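PDB 5HMA: trypsin-like serine protease from Magnetospirillum magneticum, which promotes magnetite formation in magnetosomes and activates the MamE protease, its protease-like domain, modelled here, being inactive and binding transition metal ions. Local coordinates for residues A[57-65]-A[75-84]. Sequence-based numbering, arbitrary orientation.
Sequences IRRFPAQVV and LLKMQTTEKF
Phe-84 turns its edge onto one face of the Phe-60 ring, a T-shaped pair with planes 83° apart, where strand 58-68 meets the loop that follows strand 73-78. The methyl CE of Met-78 lies over the centre of the Phe-84 ring. Met-78 SD adds an oblique Met-aromatic contact, 3.9 Å from Phe-60 CD2, while Thr-80 OG1 sits 3.6 Å from Phe-60 CE1 and accepts the Glu-82 N-H in an ST turn. With CG anti to its carbonyl carbon (chi1 -55°), the Phe-60 ring reaches the loop. Replacing Phe-60 by alanine would remove the ring, and the edge of Phe-84 and Met-78 SD would probably face a gap. The solvent side is looser: Arg-58 and Glu-82 form a salt bridge through weak bonds, NH2 to OE2 at 3.3 Å, their planes nearly perpendicular. Beyond Phe-60 the strands pair as an antiparallel hairpin of the trypsin-like barrel, Gln-63 N bonding Lys-77 O at 3.1 Å and Lys-77 N Gln-63 O at 2.9 Å; Val-65 N bonds Leu-75 O, and Gln-79 N reaches Pro-61 O at 2.8 Å. Backbone bonds thus fix the hairpin and the loop's start, whereas the Phe-60 cluster probably holds the rest, the ion pair adding little.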
loop_
_atom_site.group_PDB
_atom_site.type_symbol
_atom_site.label_atom_id
_atom_site.label_comp_id
_atom_site.label_asym_id
_atom_site.label_seq_id
_atom_site.Cartn_x
_atom_site.Cartn_y
_atom_site.Cartn_z
ATOM N N ILE A 57 16.187 6.984 -6.738
ATOM C CA ILE A 57 15.352 5.796 -6.870
ATOM C C ILE A 57 16.159 4.579 -7.310
ATOM O O ILE A 57 16.907 4.648 -8.277
ATOM C CB ILE A 57 14.200 6.045 -7.859
ATOM C CG1 ILE A 57 13.264 7.138 -7.337
ATOM C CG2 ILE A 57 13.426 4.767 -8.092
ATOM C CD1 ILE A 57 12.424 6.691 -6.130
ATOM N N ARG A 58 16.008 3.474 -6.578
ATOM C CA ARG A 58 16.539 2.180 -6.994
ATOM C C ARG A 58 15.405 1.209 -7.298
ATOM O O ARG A 58 14.384 1.192 -6.607
ATOM C CB ARG A 58 17.467 1.598 -5.924
ATOM C CG ARG A 58 18.819 2.290 -5.905
ATOM C CD ARG A 58 19.870 1.491 -5.170
ATOM N NE ARG A 58 20.006 0.130 -5.680
ATOM C CZ ARG A 58 20.783 -0.782 -5.106
ATOM N NH1 ARG A 58 21.474 -0.458 -4.022
ATOM N NH2 ARG A 58 20.873 -2.011 -5.604
ATOM N N ARG A 59 15.577 0.406 -8.339
ATOM C CA ARG A 59 14.526 -0.523 -8.737
ATOM C C ARG A 59 14.928 -1.944 -8.431
ATOM O O ARG A 59 16.086 -2.316 -8.574
ATOM C CB ARG A 59 14.201 -0.364 -10.221
ATOM C CG ARG A 59 13.565 0.984 -10.489
ATOM C CD ARG A 59 13.254 1.188 -11.933
ATOM N NE ARG A 59 12.146 0.359 -12.390
ATOM C CZ ARG A 59 11.674 0.404 -13.630
ATOM N NH1 ARG A 59 12.224 1.243 -14.502
ATOM N NH2 ARG A 59 10.664 -0.377 -14.000
ATOM N N PHE A 60 13.963 -2.736 -7.993
ATOM C CA PHE A 60 14.202 -4.151 -7.731
ATOM C C PHE A 60 13.073 -4.952 -8.342
ATOM O O PHE A 60 11.902 -4.588 -8.178
ATOM C CB PHE A 60 14.280 -4.437 -6.225
ATOM C CG PHE A 60 15.303 -3.612 -5.503
ATOM C CD1 PHE A 60 16.622 -4.040 -5.420
ATOM C CD2 PHE A 60 14.954 -2.390 -4.939
ATOM C CE1 PHE A 60 17.577 -3.277 -4.764
ATOM C CE2 PHE A 60 15.901 -1.618 -4.280
ATOM C CZ PHE A 60 17.214 -2.062 -4.189
ATOM N N PRO A 61 13.414 -6.033 -9.057
ATOM C CA PRO A 61 12.364 -6.941 -9.531
ATOM C C PRO A 61 11.633 -7.596 -8.350
ATOM O O PRO A 61 12.217 -7.811 -7.285
ATOM C CB PRO A 61 13.128 -7.985 -10.374
ATOM C CG PRO A 61 14.569 -7.814 -10.034
ATOM C CD PRO A 61 14.774 -6.457 -9.446
ATOM N N ALA A 62 10.353 -7.890 -8.522
ATOM C CA ALA A 62 9.610 -8.535 -7.457
ATOM C C ALA A 62 8.742 -9.640 -8.020
ATOM O O ALA A 62 8.268 -9.555 -9.151
ATOM C CB ALA A 62 8.763 -7.522 -6.698
ATOM N N GLN A 63 8.570 -10.692 -7.229
ATOM C CA GLN A 63 7.650 -11.765 -7.562
ATOM C C GLN A 63 6.488 -11.711 -6.592
ATOM O O GLN A 63 6.641 -11.273 -5.449
ATOM C CB GLN A 63 8.334 -13.140 -7.493
ATOM C CG GLN A 63 9.583 -13.289 -8.365
ATOM C CD GLN A 63 9.301 -13.089 -9.842
ATOM O OE1 GLN A 63 8.331 -13.629 -10.383
ATOM N NE2 GLN A 63 10.149 -12.305 -10.507
ATOM N N VAL A 64 5.323 -12.155 -7.047
ATOM C CA VAL A 64 4.190 -12.317 -6.156
ATOM C C VAL A 64 4.420 -13.565 -5.303
ATOM O O VAL A 64 4.671 -14.639 -5.831
ATOM C CB VAL A 64 2.874 -12.417 -6.941
ATOM C CG1 VAL A 64 1.720 -12.723 -5.995
ATOM C CG2 VAL A 64 2.622 -11.132 -7.720
ATOM N N VAL A 65 4.345 -13.422 -3.985
ATOM C CA VAL A 65 4.527 -14.560 -3.084
ATOM C C VAL A 65 3.181 -15.184 -2.784
ATOM O O VAL A 65 3.029 -16.403 -2.750
ATOM C CB VAL A 65 5.212 -14.136 -1.776
ATOM C CG1 VAL A 65 5.257 -15.307 -0.790
ATOM C CG2 VAL A 65 6.585 -13.626 -2.058
ATOM N N LEU A 75 1.149 -9.940 -1.713
ATOM C CA LEU A 75 2.441 -9.933 -1.030
ATOM C C LEU A 75 3.525 -10.158 -2.069
ATOM O O LEU A 75 3.535 -11.184 -2.743
ATOM C CB LEU A 75 2.519 -11.027 0.048
ATOM C CG LEU A 75 3.879 -11.129 0.753
ATOM C CD1 LEU A 75 4.120 -9.879 1.575
ATOM C CD2 LEU A 75 3.997 -12.401 1.618
ATOM N N LEU A 76 4.426 -9.195 -2.200
ATOM C CA LEU A 76 5.530 -9.299 -3.143
ATOM C C LEU A 76 6.828 -9.553 -2.391
ATOM O O LEU A 76 6.968 -9.189 -1.219
ATOM C CB LEU A 76 5.666 -8.013 -3.975
ATOM C CG LEU A 76 4.433 -7.381 -4.621
ATOM C CD1 LEU A 76 4.846 -6.158 -5.436
ATOM C CD2 LEU A 76 3.708 -8.390 -5.492
ATOM N N LYS A 77 7.786 -10.155 -3.077
ATOM C CA LYS A 77 9.133 -10.271 -2.545
ATOM C C LYS A 77 10.114 -9.682 -3.556
ATOM O O LYS A 77 10.182 -10.132 -4.695
ATOM C CB LYS A 77 9.467 -11.732 -2.235
ATOM C CG LYS A 77 10.936 -12.036 -1.978
ATOM C CD LYS A 77 11.393 -11.530 -0.617
ATOM C CE LYS A 77 12.724 -12.181 -0.219
ATOM N NZ LYS A 77 13.871 -11.616 -0.984
ATOM N N MET A 78 10.854 -8.658 -3.152
ATOM C CA MET A 78 11.911 -8.124 -3.996
ATOM C C MET A 78 13.061 -9.129 -4.105
ATOM O O MET A 78 13.456 -9.755 -3.108
ATOM C CB MET A 78 12.400 -6.787 -3.445
ATOM C CG MET A 78 11.343 -5.690 -3.510
ATOM S SD MET A 78 11.905 -4.022 -3.048
ATOM C CE MET A 78 11.772 -4.089 -1.251
ATOM N N GLN A 79 13.569 -9.310 -5.322
ATOM C CA GLN A 79 14.708 -10.186 -5.561
ATOM C C GLN A 79 15.980 -9.370 -5.399
ATOM O O GLN A 79 16.400 -8.685 -6.329
ATOM C CB GLN A 79 14.659 -10.799 -6.964
ATOM C CG GLN A 79 13.302 -11.342 -7.346
ATOM C CD GLN A 79 12.925 -12.544 -6.520
ATOM O OE1 GLN A 79 12.025 -12.479 -5.678
ATOM N NE2 GLN A 79 13.614 -13.655 -6.750
ATOM N N THR A 80 16.589 -9.436 -4.219
ATOM C CA THR A 80 17.752 -8.611 -3.914
ATOM C C THR A 80 18.502 -9.181 -2.726
ATOM O O THR A 80 17.907 -9.847 -1.889
ATOM C CB THR A 80 17.329 -7.148 -3.596
ATOM O OG1 THR A 80 18.487 -6.386 -3.231
ATOM C CG2 THR A 80 16.341 -7.139 -2.451
ATOM N N THR A 81 19.801 -8.918 -2.635
ATOM C CA THR A 81 20.535 -9.236 -1.411
ATOM C C THR A 81 20.435 -8.107 -0.374
ATOM O O THR A 81 20.977 -8.214 0.720
ATOM C CB THR A 81 22.015 -9.497 -1.690
ATOM O OG1 THR A 81 22.511 -8.467 -2.550
ATOM C CG2 THR A 81 22.196 -10.829 -2.369
ATOM N N GLU A 82 19.753 -7.020 -0.712
ATOM C CA GLU A 82 19.748 -5.873 0.190
ATOM C C GLU A 82 18.689 -5.947 1.301
ATOM O O GLU A 82 17.668 -6.620 1.164
ATOM C CB GLU A 82 19.570 -4.590 -0.612
ATOM C CG GLU A 82 20.753 -3.660 -0.416
ATOM C CD GLU A 82 21.442 -3.308 -1.694
ATOM O OE1 GLU A 82 22.471 -2.619 -1.623
ATOM O OE2 GLU A 82 20.948 -3.707 -2.769
ATOM N N LYS A 83 18.951 -5.246 2.402
ATOM C CA LYS A 83 18.012 -5.148 3.519
ATOM C C LYS A 83 17.248 -3.816 3.474
ATOM O O LYS A 83 17.739 -2.831 2.913
ATOM C CB LYS A 83 18.760 -5.284 4.847
ATOM C CG LYS A 83 19.010 -6.723 5.340
ATOM C CD LYS A 83 19.509 -7.675 4.268
ATOM C CE LYS A 83 20.025 -8.969 4.902
ATOM N NZ LYS A 83 19.865 -10.137 3.998
ATOM N N PHE A 84 16.064 -3.776 4.085
ATOM C CA PHE A 84 15.188 -2.609 3.994
ATOM C C PHE A 84 14.611 -2.217 5.334
ATOM O O PHE A 84 14.199 -3.080 6.111
ATOM C CB PHE A 84 14.025 -2.863 3.027
ATOM C CG PHE A 84 14.458 -3.168 1.616
ATOM C CD1 PHE A 84 14.898 -4.447 1.268
ATOM C CD2 PHE A 84 14.415 -2.187 0.633
ATOM C CE1 PHE A 84 15.300 -4.744 -0.033
ATOM C CE2 PHE A 84 14.817 -2.478 -0.687
ATOM C CZ PHE A 84 15.259 -3.761 -1.013
#